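PDB 3FCP: L-Ala-D/L-Glu epimerase, a muconate lactonizing enzyme from Klebsiella pneumoniae subsp. pneumoniae MGH 78578, which belongs to the enolase superfamily, pairing a capping domain with a TIM-barrel domain that holds a magnesium ion near the ends of its strands. Local coordinates for residues A[168-173]-A[199-204]; A[224-229]-A[247-252]; A[300-305]-A[326-331]; A[15-20]-A[33-38]; A[52-57]-A[102-107]. All coordinates share one frame; numbering follows the deposited sequence.

Contact 1 of 5, residues A[168-173]-A[199-204]; sequences KLKIGA and DVNQAW. With MG (magnesium ion), chain I.
Asp199 lies alongside Lys170, both side chains pointing the same way, while the extended Lys168 chain reaches the same carboxylate from another side. Asp199 CG lies anti to the backbone N (chi1 -180°), which sends OD2 toward both amines. Lys168 NZ makes a weak hydrogen bond of 3.2 Å to Asp199 OD2 within a salt bridge, Glu327 being its stronger partner; Lys170 NZ is a long 3.8 Å from Asp199 OD2. Beneath the side chains, two parallel barrel strands are laced together: Asp199 N donates to Leu169 O at 2.7 Å, and Ile171 N to Asp199 O almost straight at 172°. Past the strand ends the packing turns apolar. Ile171 CD1 nears Trp204 CZ2 at 4.0 Å, and Gly172 CA lies 3.9 Å from Val200 CG1, a methyl that also sits over the centre of one face of the Trp204 ring. The other carboxylate oxygen, Asp199 OD1, is met from above its plane by Asn201 N in an Asx turn that shapes the loop carrying Asn201, whose OD1 binds the magnesium ion at 2.2 Å. Water 1 donates to Asp199 OD2 at 2.5 Å and is itself a metal ligand. Asp199 is thus a second-shell group that probably orients and polarises metal-bound water.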
# COMPACT_ATOMS: atom_id res chain seq x y z
N LYS A 168 0.56 -23.17 29.63
CA LYS A 168 0.81 -21.78 29.28
C LYS A 168 1.87 -21.26 30.24
O LYS A 168 1.66 -21.23 31.45
CB LYS A 168 -0.48 -20.96 29.41
CG LYS A 168 -0.28 -19.45 29.39
CD LYS A 168 -1.61 -18.70 29.43
CE LYS A 168 -1.41 -17.24 29.80
NZ LYS A 168 -2.65 -16.41 29.61
N LEU A 169 3.02 -20.86 29.70
CA LEU A 169 4.10 -20.36 30.54
C LEU A 169 4.14 -18.85 30.52
O LEU A 169 4.08 -18.22 29.46
CB LEU A 169 5.46 -20.90 30.06
CG LEU A 169 5.52 -22.29 29.43
CD1 LEU A 169 6.98 -22.64 29.16
CD2 LEU A 169 4.88 -23.32 30.35
N LYS A 170 4.23 -18.25 31.70
CA LYS A 170 4.29 -16.80 31.77
C LYS A 170 5.74 -16.37 31.86
O LYS A 170 6.51 -16.91 32.66
CB LYS A 170 3.48 -16.28 32.96
CG LYS A 170 1.99 -16.62 32.85
CD LYS A 170 1.09 -15.52 33.40
CE LYS A 170 1.16 -14.25 32.55
NZ LYS A 170 0.18 -13.21 33.03
N ILE A 171 6.11 -15.42 31.01
CA ILE A 171 7.48 -14.92 30.98
C ILE A 171 7.42 -13.43 30.73
O ILE A 171 6.34 -12.85 30.64
CB ILE A 171 8.29 -15.59 29.85
CG1 ILE A 171 7.58 -15.38 28.51
CG2 ILE A 171 8.44 -17.08 30.14
CD1 ILE A 171 8.33 -15.94 27.32
N GLY A 172 8.59 -12.81 30.61
CA GLY A 172 8.65 -11.38 30.37
C GLY A 172 9.03 -10.58 31.60
O GLY A 172 9.15 -9.36 31.54
N ALA A 173 9.24 -11.26 32.72
CA ALA A 173 9.61 -10.60 33.97
C ALA A 173 11.11 -10.61 34.21
O ALA A 173 11.61 -9.93 35.11
CB ALA A 173 8.89 -11.26 35.15
N ASP A 199 3.21 -16.68 27.36
CA ASP A 199 2.51 -15.42 27.45
C ASP A 199 3.49 -14.40 28.02
O ASP A 199 3.94 -14.53 29.15
CB ASP A 199 1.28 -15.57 28.36
CG ASP A 199 0.48 -14.29 28.51
OD1 ASP A 199 0.67 -13.36 27.69
OD2 ASP A 199 -0.34 -14.21 29.45
N VAL A 200 3.83 -13.39 27.21
CA VAL A 200 4.76 -12.35 27.61
C VAL A 200 4.00 -11.15 28.18
O VAL A 200 4.59 -10.23 28.74
CB VAL A 200 5.61 -11.87 26.41
CG1 VAL A 200 6.88 -11.18 26.91
CG2 VAL A 200 5.95 -13.04 25.51
N ASN A 201 2.68 -11.18 28.03
CA ASN A 201 1.80 -10.12 28.52
C ASN A 201 2.34 -8.70 28.34
O ASN A 201 2.48 -7.96 29.31
CB ASN A 201 1.45 -10.37 29.99
CG ASN A 201 0.27 -9.52 30.47
OD1 ASN A 201 -0.77 -9.44 29.81
ND2 ASN A 201 0.43 -8.90 31.63
N GLN A 202 2.64 -8.34 27.09
CA GLN A 202 3.11 -6.99 26.74
C GLN A 202 4.53 -6.58 27.13
O GLN A 202 4.96 -5.49 26.78
CB GLN A 202 2.17 -5.94 27.33
CG GLN A 202 0.77 -5.90 26.75
CD GLN A 202 -0.04 -4.74 27.30
OE1 GLN A 202 -0.56 -4.78 28.42
NE2 GLN A 202 -0.14 -3.68 26.51
N ALA A 203 5.25 -7.44 27.84
CA ALA A 203 6.58 -7.10 28.33
C ALA A 203 7.70 -6.72 27.36
O ALA A 203 8.56 -5.91 27.71
CB ALA A 203 7.08 -8.23 29.25
N TRP A 204 7.69 -7.26 26.16
CA TRP A 204 8.78 -6.97 25.23
C TRP A 204 8.68 -5.80 24.29
O TRP A 204 7.62 -5.50 23.73
CB TRP A 204 9.11 -8.21 24.38
CG TRP A 204 9.60 -9.39 25.15
CD1 TRP A 204 10.19 -9.39 26.39
CD2 TRP A 204 9.60 -10.75 24.71
NE1 TRP A 204 10.57 -10.66 26.74
CE2 TRP A 204 10.22 -11.52 25.73
CE3 TRP A 204 9.15 -11.40 23.55
CZ2 TRP A 204 10.39 -12.90 25.62
CZ3 TRP A 204 9.32 -12.77 23.44
CH2 TRP A 204 9.94 -13.51 24.47
MG MG I . -2.58 -10.39 29.04
O HOH W 1 -1.70 -12.27 30.31
O HOH W 2 -1.38 -11.82 27.36
O HOH W 3 -4.06 -10.52 31.15

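Contact 2 of 5, residues A[224-229]-A[247-252]. With MG (magnesium ion), chain I.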
# COMPACT_ATOMS: atom_id res chain seq x y z
N ILE A 224 2.48 -17.92 20.96
CA ILE A 224 3.11 -16.84 21.72
C ILE A 224 2.04 -15.78 21.94
O ILE A 224 1.55 -15.19 20.98
CB ILE A 224 4.28 -16.20 20.93
CG1 ILE A 224 5.31 -17.27 20.54
CG2 ILE A 224 4.94 -15.11 21.78
CD1 ILE A 224 6.41 -16.76 19.59
N GLU A 225 1.69 -15.54 23.20
CA GLU A 225 0.65 -14.56 23.54
C GLU A 225 1.17 -13.15 23.83
O GLU A 225 2.12 -12.97 24.60
CB GLU A 225 -0.15 -15.06 24.74
CG GLU A 225 -1.42 -14.26 25.04
CD GLU A 225 -2.17 -14.77 26.26
OE1 GLU A 225 -1.92 -15.92 26.68
OE2 GLU A 225 -3.02 -14.02 26.79
N GLN A 226 0.53 -12.17 23.19
CA GLN A 226 0.83 -10.74 23.35
C GLN A 226 2.29 -10.45 23.70
O GLN A 226 2.59 -9.91 24.77
CB GLN A 226 -0.09 -10.16 24.43
CG GLN A 226 -0.19 -8.64 24.45
CD GLN A 226 -0.85 -8.09 23.19
OE1 GLN A 226 -1.96 -8.49 22.82
NE2 GLN A 226 -0.17 -7.16 22.54
N PRO A 227 3.21 -10.78 22.78
CA PRO A 227 4.64 -10.54 23.01
C PRO A 227 5.01 -9.08 23.22
O PRO A 227 5.88 -8.77 24.03
CB PRO A 227 5.29 -11.15 21.77
CG PRO A 227 4.23 -11.01 20.71
CD PRO A 227 2.98 -11.40 21.46
N VAL A 228 4.35 -8.19 22.48
CA VAL A 228 4.63 -6.76 22.59
C VAL A 228 3.48 -5.97 23.21
O VAL A 228 2.41 -6.52 23.49
CB VAL A 228 4.97 -6.16 21.20
CG1 VAL A 228 6.25 -6.78 20.67
CG2 VAL A 228 3.82 -6.41 20.23
N SER A 229 3.71 -4.68 23.41
CA SER A 229 2.72 -3.79 24.00
C SER A 229 1.51 -3.56 23.10
O SER A 229 1.62 -3.59 21.87
CB SER A 229 3.35 -2.44 24.33
OG SER A 229 2.36 -1.49 24.70
N ILE A 247 0.69 -16.55 16.79
CA ILE A 247 0.65 -15.42 17.70
C ILE A 247 -0.78 -15.27 18.24
O ILE A 247 -1.75 -15.34 17.47
CB ILE A 247 1.05 -14.08 17.00
CG1 ILE A 247 2.46 -14.20 16.39
CG2 ILE A 247 1.01 -12.93 18.00
CD1 ILE A 247 3.53 -14.67 17.37
N LEU A 248 -0.90 -15.07 19.54
CA LEU A 248 -2.19 -14.91 20.20
C LEU A 248 -2.31 -13.46 20.69
O LEU A 248 -1.49 -13.00 21.47
CB LEU A 248 -2.28 -15.85 21.42
CG LEU A 248 -3.61 -16.43 21.92
CD1 LEU A 248 -3.62 -16.36 23.44
CD2 LEU A 248 -4.82 -15.72 21.32
N ALA A 249 -3.33 -12.75 20.23
CA ALA A 249 -3.53 -11.38 20.66
C ALA A 249 -4.39 -11.35 21.93
O ALA A 249 -5.39 -12.05 22.02
CB ALA A 249 -4.22 -10.58 19.55
N ASP A 250 -3.98 -10.56 22.92
CA ASP A 250 -4.77 -10.45 24.15
C ASP A 250 -5.15 -8.98 24.35
O ASP A 250 -6.19 -8.55 23.84
CB ASP A 250 -4.00 -10.97 25.38
CG ASP A 250 -4.85 -10.94 26.66
OD1 ASP A 250 -6.06 -10.63 26.58
OD2 ASP A 250 -4.31 -11.23 27.76
N GLU A 251 -4.31 -8.22 25.04
CA GLU A 251 -4.60 -6.80 25.28
C GLU A 251 -4.85 -5.99 24.01
O GLU A 251 -5.51 -4.95 24.06
CB GLU A 251 -3.47 -6.14 26.08
CG GLU A 251 -3.46 -6.43 27.59
CD GLU A 251 -3.07 -7.85 27.93
OE1 GLU A 251 -2.40 -8.51 27.11
OE2 GLU A 251 -3.43 -8.31 29.03
N ALA A 252 -4.32 -6.45 22.88
CA ALA A 252 -4.50 -5.75 21.61
C ALA A 252 -5.94 -5.84 21.08
O ALA A 252 -6.32 -5.09 20.18
CB ALA A 252 -3.54 -6.30 20.56
MG MG I . -2.58 -10.39 29.04
O HOH W 2 -1.38 -11.82 27.36
O HOH W 1 -1.70 -12.27 30.31
O HOH W 3 -4.06 -10.52 31.15
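Gln226 OE1 is gripped by two backbone N-H groups of the loop that carries two of the metal's ligands. Asp250 N approaches in the carbonyl plane at 2.9 Å, whereas Ala252 N comes from above that plane, 3.1 Å from Gln226 OE1. The bend at chi2 (65°) folds the Gln226 chain over to this loop, and the amide's other end is fixed too, NE2 donating to Val228 O in line with the amide plane. Behind this clamp the strands of a beta-alpha-beta unit run parallel, Leu248 N bonding to Ile224 O and Gln226 N to Leu248 O. On the face bearing Glu225 and Leu248, the two side chains lie side by side, Leu248 CD1 resting 3.4 Å from Glu225 CG. Glu225 OE2 then comes within 3.2 Å of Asp250 OD2, acceptor against acceptor, with the carboxylate planes 52° apart. Metal-bound water 2 lies 2.8 Å from Glu225 OE2, making Glu225 a second-shell residue. Lys168 pairs with Glu225, Lys277 and Lys274 with Asp250. Magnesium takes Asp250 OD2 at 2.3 Å and Glu251 OE2 at 2.2 Å, with Glu251 OE1 farther at 2.7 Å; Asn201 completes the protein ligands. Crowded carboxylates would be expected to repel one another; the cation and nearby lysines presumably make the cluster tolerable.

Contact 3 of 5, residues A[300-305]-A[326-331]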
# COMPACT_ATOMS: atom_id res chain seq x y z
N GLY A 300 -10.34 -19.38 24.47
CA GLY A 300 -11.18 -18.97 25.59
C GLY A 300 -10.36 -18.41 26.73
O GLY A 300 -9.82 -19.16 27.55
N GLY A 301 -10.27 -17.08 26.80
CA GLY A 301 -9.47 -16.44 27.83
C GLY A 301 -10.12 -16.15 29.16
O GLY A 301 -11.34 -16.20 29.29
N THR A 302 -9.29 -15.82 30.16
CA THR A 302 -9.76 -15.53 31.51
C THR A 302 -9.05 -14.35 32.14
O THR A 302 -7.97 -13.95 31.71
CB THR A 302 -9.54 -16.74 32.47
OG1 THR A 302 -10.29 -16.55 33.68
CG2 THR A 302 -8.05 -16.87 32.83
N MET A 303 -9.69 -13.80 33.18
CA MET A 303 -9.12 -12.72 33.96
C MET A 303 -8.98 -13.32 35.37
O MET A 303 -8.88 -12.61 36.38
CB MET A 303 -10.06 -11.50 33.98
CG MET A 303 -10.09 -10.69 32.68
SD MET A 303 -8.49 -10.07 32.07
CE MET A 303 -7.96 -9.09 33.40
N LEU A 304 -8.95 -14.65 35.40
CA LEU A 304 -8.84 -15.44 36.63
C LEU A 304 -10.10 -15.28 37.49
O LEU A 304 -10.02 -15.06 38.70
CB LEU A 304 -7.58 -15.07 37.42
CG LEU A 304 -6.25 -15.40 36.72
CD1 LEU A 304 -5.08 -15.08 37.65
CD2 LEU A 304 -6.23 -16.86 36.34
N GLU A 305 -11.26 -15.39 36.84
CA GLU A 305 -12.54 -15.28 37.52
C GLU A 305 -12.76 -16.49 38.43
O GLU A 305 -12.15 -17.54 38.24
CB GLU A 305 -13.69 -15.27 36.50
CG GLU A 305 -13.86 -14.02 35.65
CD GLU A 305 -12.93 -13.96 34.46
OE1 GLU A 305 -12.24 -14.96 34.14
OE2 GLU A 305 -12.89 -12.89 33.81
N THR A 326 -9.09 -23.44 26.02
CA THR A 326 -9.39 -22.37 26.97
C THR A 326 -8.44 -22.42 28.16
O THR A 326 -7.73 -23.42 28.36
CB THR A 326 -10.83 -22.47 27.55
OG1 THR A 326 -10.82 -23.27 28.74
CG2 THR A 326 -11.79 -23.11 26.54
N GLU A 327 -8.44 -21.35 28.94
CA GLU A 327 -7.62 -21.24 30.14
C GLU A 327 -8.53 -20.95 31.33
O GLU A 327 -8.20 -20.14 32.19
CB GLU A 327 -6.58 -20.12 29.98
CG GLU A 327 -7.15 -18.82 29.42
CD GLU A 327 -6.12 -17.71 29.37
OE1 GLU A 327 -4.93 -18.00 29.13
OE2 GLU A 327 -6.51 -16.54 29.56
N MET A 328 -9.67 -21.63 31.39
CA MET A 328 -10.61 -21.40 32.48
C MET A 328 -10.35 -22.20 33.76
O MET A 328 -11.19 -22.98 34.22
CB MET A 328 -12.04 -21.61 31.97
CG MET A 328 -12.74 -20.28 31.62
SD MET A 328 -11.91 -19.24 30.41
CE MET A 328 -10.71 -18.75 31.11
N PHE A 329 -9.17 -21.96 34.35
CA PHE A 329 -8.75 -22.64 35.57
C PHE A 329 -8.83 -21.73 36.80
O PHE A 329 -8.40 -22.11 37.90
CB PHE A 329 -7.32 -23.16 35.40
CG PHE A 329 -6.31 -22.08 35.09
CD1 PHE A 329 -5.87 -21.22 36.08
CD2 PHE A 329 -5.83 -21.93 33.79
CE1 PHE A 329 -4.95 -20.21 35.80
CE2 PHE A 329 -4.91 -20.92 33.49
CZ PHE A 329 -4.47 -20.06 34.50
N GLY A 330 -9.37 -20.53 36.61
CA GLY A 330 -9.49 -19.57 37.70
C GLY A 330 -9.98 -20.12 39.03
O GLY A 330 -9.38 -19.82 40.06
N PRO A 331 -11.06 -20.91 39.04
CA PRO A 331 -11.58 -21.46 40.30
C PRO A 331 -10.59 -22.37 41.03
O PRO A 331 -10.61 -22.45 42.25
CB PRO A 331 -12.82 -22.24 39.85
CG PRO A 331 -13.27 -21.49 38.63
CD PRO A 331 -11.96 -21.23 37.92
O HOH W 4 -11.17 -19.16 34.96
O HOH W 5 -8.80 -17.26 40.46
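Glu327 and Thr302 cross obliquely, the glutamate chain stretching out beside the backbone of Gly301 until its carboxylate meets the threonine's amide. CG of Glu327 occupies the crowded position between N and carbonyl carbon (chi1 46°), and the extended chain carries OE2 to Thr302 N, 2.9 Å away, where the anti lone pair receives the bond. At the base of the same residue, Glu327 N donates to Gly300 O at 2.9 Å, so the loop after strand 297-300 is held at both backbone and tip. Gly300 bridges Thr326, whose backbone in turn bonds Leu140, so segment 326-331 helps close the barrel between strands 297-300 and 136-143. Thr302 OG1 donates to Glu305 OE1 at 2.6 Å and accepts from Leu304 N, forming an ST turn, while CG2 stays on the Glu327 side. Water 4 links that hydroxyl to Gly330 N. Met328 packs on Thr310 and Leu314 of helix 307-317. Farther along, Leu304 CD2 approaches Phe329 CE1 at 3.6 Å, slanted against the ring, and Phe329 stands edge-to-face with Trp141. A second bridge, water 5, spans Leu304 O and Gly330 O. Glu327 OE1 is occupied as well, by Tyr299 OH; with both oxygens engaged, the orientation of this buried carboxylate is fixed.

Contact 4 of 5, residues A[15-20]-A[33-38]; sequences VDVPTI and QSLVIV
Val17 turns its side chain against Gln33, starting with CB, which stands 4.2 Å from Gln33 O. Its CG2 branch, placed between the backbone N and the carbonyl carbon, leans onto that carbonyl, coming 3.2 Å from Gln33 O; Val17 CG2 also lies 4.2 Å from Leu35 CD1. The backbones here form two antiparallel hydrogen-bonded pairs. Val17 N donates to Gln33 O at 3.0 Å while Gln33 N answers to Val17 O at 2.8 Å; at the next hydrogen-bonded pair, Val15 N and Leu35 O are 2.7 Å apart, with Leu35 N returning the bond to Val15 O. Strands 7-17, 33-42 and 47-53 make up the three-stranded antiparallel sheet of the N-terminal capping domain characteristic of the enolase superfamily, and strand 33-42 is its middle member. Most of the connection between the first two strands, residues 21-31, is not modelled, consistent with mobility. At the non-hydrogen-bonded pair, Asp16 and Ser34 share the opposite face from Val17: Ser34 OG donates to Asp16 OD1 at 2.6 Å, meeting that oxygen nearly head-on. Arg372 forms a salt bridge with the other carboxylate oxygen, OD2. On the valine face, Val15 CG2 touches Ile37 CG1 at 4.0 Å, and Leu367 and Tyr370 of helix 364-370 pack against Val15. Gln33 turns its amide away from strand 7-17, and its NE2 donates to Leu304 O in the barrel domain.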
# COMPACT_ATOMS: atom_id res chain seq x y z
N VAL A 15 -15.82 -8.98 46.82
CA VAL A 15 -15.53 -10.15 47.63
C VAL A 15 -14.06 -10.52 47.54
O VAL A 15 -13.52 -10.64 46.45
CB VAL A 15 -16.37 -11.35 47.17
CG1 VAL A 15 -16.13 -12.53 48.07
CG2 VAL A 15 -17.84 -10.97 47.17
N ASP A 16 -13.42 -10.68 48.70
CA ASP A 16 -12.01 -11.05 48.74
C ASP A 16 -11.94 -12.50 49.19
O ASP A 16 -12.20 -12.82 50.35
CB ASP A 16 -11.24 -10.15 49.71
CG ASP A 16 -11.23 -8.70 49.27
OD1 ASP A 16 -11.01 -8.45 48.07
OD2 ASP A 16 -11.44 -7.82 50.12
N VAL A 17 -11.60 -13.38 48.25
CA VAL A 17 -11.50 -14.80 48.51
C VAL A 17 -10.04 -15.22 48.53
O VAL A 17 -9.24 -14.73 47.74
CB VAL A 17 -12.25 -15.62 47.44
CG1 VAL A 17 -13.74 -15.33 47.52
CG2 VAL A 17 -11.73 -15.27 46.05
N PRO A 18 -9.69 -16.13 49.44
CA PRO A 18 -8.31 -16.62 49.57
C PRO A 18 -7.87 -17.52 48.42
O PRO A 18 -8.65 -18.31 47.89
CB PRO A 18 -8.35 -17.36 50.91
CG PRO A 18 -9.72 -17.95 50.90
CD PRO A 18 -10.57 -16.78 50.44
N THR A 19 -6.61 -17.37 48.04
CA THR A 19 -6.03 -18.16 46.96
C THR A 19 -5.18 -19.28 47.57
O THR A 19 -4.82 -19.23 48.75
CB THR A 19 -5.12 -17.30 46.09
OG1 THR A 19 -4.03 -16.82 46.88
CG2 THR A 19 -5.89 -16.12 45.52
N ILE A 20 -4.85 -20.28 46.76
CA ILE A 20 -4.03 -21.40 47.22
C ILE A 20 -2.58 -20.96 47.42
O ILE A 20 -2.10 -20.06 46.73
CB ILE A 20 -4.06 -22.57 46.20
CG1 ILE A 20 -3.53 -22.08 44.85
CG2 ILE A 20 -5.48 -23.11 46.07
CD1 ILE A 20 -3.44 -23.17 43.79
N GLN A 33 -7.97 -12.95 46.02
CA GLN A 33 -8.39 -12.54 44.69
C GLN A 33 -9.69 -11.77 44.94
O GLN A 33 -10.58 -12.26 45.64
CB GLN A 33 -8.65 -13.76 43.80
CG GLN A 33 -9.41 -13.47 42.50
CD GLN A 33 -8.70 -12.48 41.58
OE1 GLN A 33 -8.41 -11.35 41.96
NE2 GLN A 33 -8.43 -12.92 40.36
N SER A 34 -9.79 -10.56 44.40
CA SER A 34 -10.98 -9.74 44.61
C SER A 34 -11.99 -9.85 43.47
O SER A 34 -11.69 -9.49 42.33
CB SER A 34 -10.58 -8.28 44.80
OG SER A 34 -9.64 -8.16 45.86
N LEU A 35 -13.18 -10.34 43.80
CA LEU A 35 -14.23 -10.50 42.80
C LEU A 35 -15.35 -9.48 43.03
O LEU A 35 -15.68 -9.17 44.17
CB LEU A 35 -14.85 -11.90 42.89
CG LEU A 35 -13.96 -13.11 43.15
CD1 LEU A 35 -14.83 -14.34 43.36
CD2 LEU A 35 -13.00 -13.32 41.99
N VAL A 36 -15.91 -8.95 41.95
CA VAL A 36 -17.05 -8.06 42.10
C VAL A 36 -18.24 -8.91 41.65
O VAL A 36 -18.36 -9.26 40.47
CB VAL A 36 -16.96 -6.80 41.22
CG1 VAL A 36 -18.21 -5.96 41.42
CG2 VAL A 36 -15.73 -5.98 41.61
N ILE A 37 -19.09 -9.26 42.61
CA ILE A 37 -20.24 -10.09 42.37
C ILE A 37 -21.50 -9.25 42.31
O ILE A 37 -21.67 -8.29 43.06
CB ILE A 37 -20.38 -11.16 43.49
CG1 ILE A 37 -19.15 -12.06 43.51
CG2 ILE A 37 -21.66 -11.97 43.30
CD1 ILE A 37 -18.94 -12.86 42.24
N VAL A 38 -22.40 -9.61 41.40
CA VAL A 38 -23.65 -8.89 41.25
C VAL A 38 -24.84 -9.83 41.30
O VAL A 38 -24.76 -10.98 40.87
CB VAL A 38 -23.68 -8.12 39.90
CG1 VAL A 38 -23.36 -9.06 38.75
CG2 VAL A 38 -25.05 -7.50 39.68

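Contact 5 of 5, residues A[52-57]-A[102-107]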
# COMPACT_ATOMS: atom_id res chain seq x y z
N ALA A 52 -17.40 -9.78 37.82
CA ALA A 52 -16.43 -8.96 37.10
C ALA A 52 -15.18 -9.00 37.97
O ALA A 52 -15.19 -8.50 39.10
CB ALA A 52 -16.93 -7.53 36.94
N THR A 53 -14.13 -9.61 37.45
CA THR A 53 -12.88 -9.75 38.19
C THR A 53 -11.68 -9.35 37.33
O THR A 53 -11.72 -9.45 36.11
CB THR A 53 -12.69 -11.21 38.66
OG1 THR A 53 -13.70 -11.53 39.64
CG2 THR A 53 -11.32 -11.42 39.26
N THR A 54 -10.62 -8.89 37.98
CA THR A 54 -9.41 -8.54 37.27
C THR A 54 -8.21 -9.04 38.05
O THR A 54 -8.35 -9.70 39.09
CB THR A 54 -9.27 -7.02 37.06
OG1 THR A 54 -8.18 -6.78 36.16
CG2 THR A 54 -9.00 -6.31 38.37
N ILE A 55 -7.02 -8.72 37.55
CA ILE A 55 -5.78 -9.16 38.17
C ILE A 55 -4.94 -7.97 38.63
O ILE A 55 -4.71 -7.04 37.88
CB ILE A 55 -4.94 -9.99 37.15
CG1 ILE A 55 -5.80 -11.12 36.57
CG2 ILE A 55 -3.71 -10.55 37.82
CD1 ILE A 55 -5.20 -11.79 35.34
N GLY A 56 -4.51 -8.02 39.88
CA GLY A 56 -3.65 -6.98 40.44
C GLY A 56 -4.08 -5.53 40.42
O GLY A 56 -3.28 -4.67 40.06
N GLY A 57 -5.31 -5.26 40.84
CA GLY A 57 -5.78 -3.88 40.89
C GLY A 57 -5.83 -3.17 39.55
O GLY A 57 -6.74 -3.40 38.75
N ASN A 102 -15.86 0.54 30.39
CA ASN A 102 -16.34 -0.15 31.58
C ASN A 102 -16.93 -1.51 31.21
O ASN A 102 -18.00 -1.89 31.70
CB ASN A 102 -17.38 0.71 32.30
CG ASN A 102 -16.75 1.89 33.03
OD1 ASN A 102 -16.38 1.78 34.20
ND2 ASN A 102 -16.60 3.02 32.33
N THR A 103 -16.22 -2.23 30.34
CA THR A 103 -16.66 -3.54 29.87
C THR A 103 -16.70 -4.60 30.98
O THR A 103 -17.47 -5.56 30.90
CB THR A 103 -15.76 -4.04 28.72
OG1 THR A 103 -14.39 -4.09 29.16
CG2 THR A 103 -15.85 -3.09 27.52
N PHE A 104 -15.85 -4.44 31.99
CA PHE A 104 -15.83 -5.40 33.10
C PHE A 104 -17.16 -5.31 33.85
O PHE A 104 -17.79 -6.33 34.12
CB PHE A 104 -14.65 -5.10 34.05
CG PHE A 104 -13.33 -5.66 33.58
CD1 PHE A 104 -12.63 -6.58 34.37
CD2 PHE A 104 -12.78 -5.28 32.36
CE1 PHE A 104 -11.40 -7.10 33.95
CE2 PHE A 104 -11.55 -5.79 31.92
CZ PHE A 104 -10.85 -6.70 32.72
N ALA A 105 -17.58 -4.09 34.18
CA ALA A 105 -18.84 -3.87 34.87
C ALA A 105 -20.00 -4.37 34.00
O ALA A 105 -20.91 -5.04 34.48
CB ALA A 105 -19.02 -2.39 35.19
N LYS A 106 -19.97 -4.03 32.71
CA LYS A 106 -21.02 -4.46 31.79
C LYS A 106 -21.09 -5.98 31.69
O LYS A 106 -22.18 -6.55 31.60
CB LYS A 106 -20.78 -3.86 30.40
CG LYS A 106 -20.98 -2.36 30.33
CD LYS A 106 -20.54 -1.79 28.98
CE LYS A 106 -20.78 -0.29 28.91
NZ LYS A 106 -20.19 0.33 27.67
N SER A 107 -19.94 -6.63 31.73
CA SER A 107 -19.91 -8.09 31.64
C SER A 107 -20.60 -8.76 32.83
O SER A 107 -21.29 -9.77 32.66
CB SER A 107 -18.46 -8.58 31.55
OG SER A 107 -18.41 -9.99 31.65
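The ring of Phe104 is the one aromatic group in this contact, and its edge meets Thr53 O in segment 52-57. That oxygen lies near the ring plane, Thr53 O being 3.2 Å from Phe104 CE1 and 3.5 Å from Phe104 CD1, where the slightly positive rim of hydrogens suits a carbonyl oxygen. Thr54 comes to the same corner, its side chain crossing that of Phe104 at about a right angle with Thr54 CB 3.8 Å from Phe104 CE1. Chi1 of Phe104 (-82°) turns CG anti to the carbonyl carbon and swings the ring off the helix toward Thr53 and Thr54. Closer to the helix backbone, Ala52 CB sits 3.2 Å from Phe104 O, and the two CB atoms, of Ala52 and Phe104, are 4.4 Å apart. So small a residue is consistent with the close approach of helix 103-121 to the strand. The first turn of that helix is closed by Lys106 N bonding to Asn102 O at 3.1 Å and by Ser107 N to Thr103 O. Just before it, Asn102 ND2 donates to Val62 O of the second subunit, placing the helix start near a subunit boundary. Ile68 of helix 65-80 packs on both Ala52 and Phe104, while Ala276 of helix 275-278 and Met303 bring the barrel domain to the ring. Ala52 itself continues the sheet by backbone bonding to Val36 of strand 33-42.

How the contacts relate
From the N terminus, contact 4 comes first, joining strands 7-17 and 33-42 across a partly unmodelled loop. Contact 5 follows, closing a longer, largely helical excursion onto strand 47-53; as 33-42 and 47-53 are sheet neighbours, contacts 4 and 5 touch through them. The chain then enters the barrel, where contacts 1 and 2 each join a pair of neighbouring parallel strand ends round one magnesium ion; they share its three waters and touch directly. Contact 3 comes last, closing the loop over helix 307-317. All five are in series, none nested or crossed. Contact 3 bridges the domains, touching the N-terminal sheet, the start of helix 103-121 and the barrel strands of contact 1.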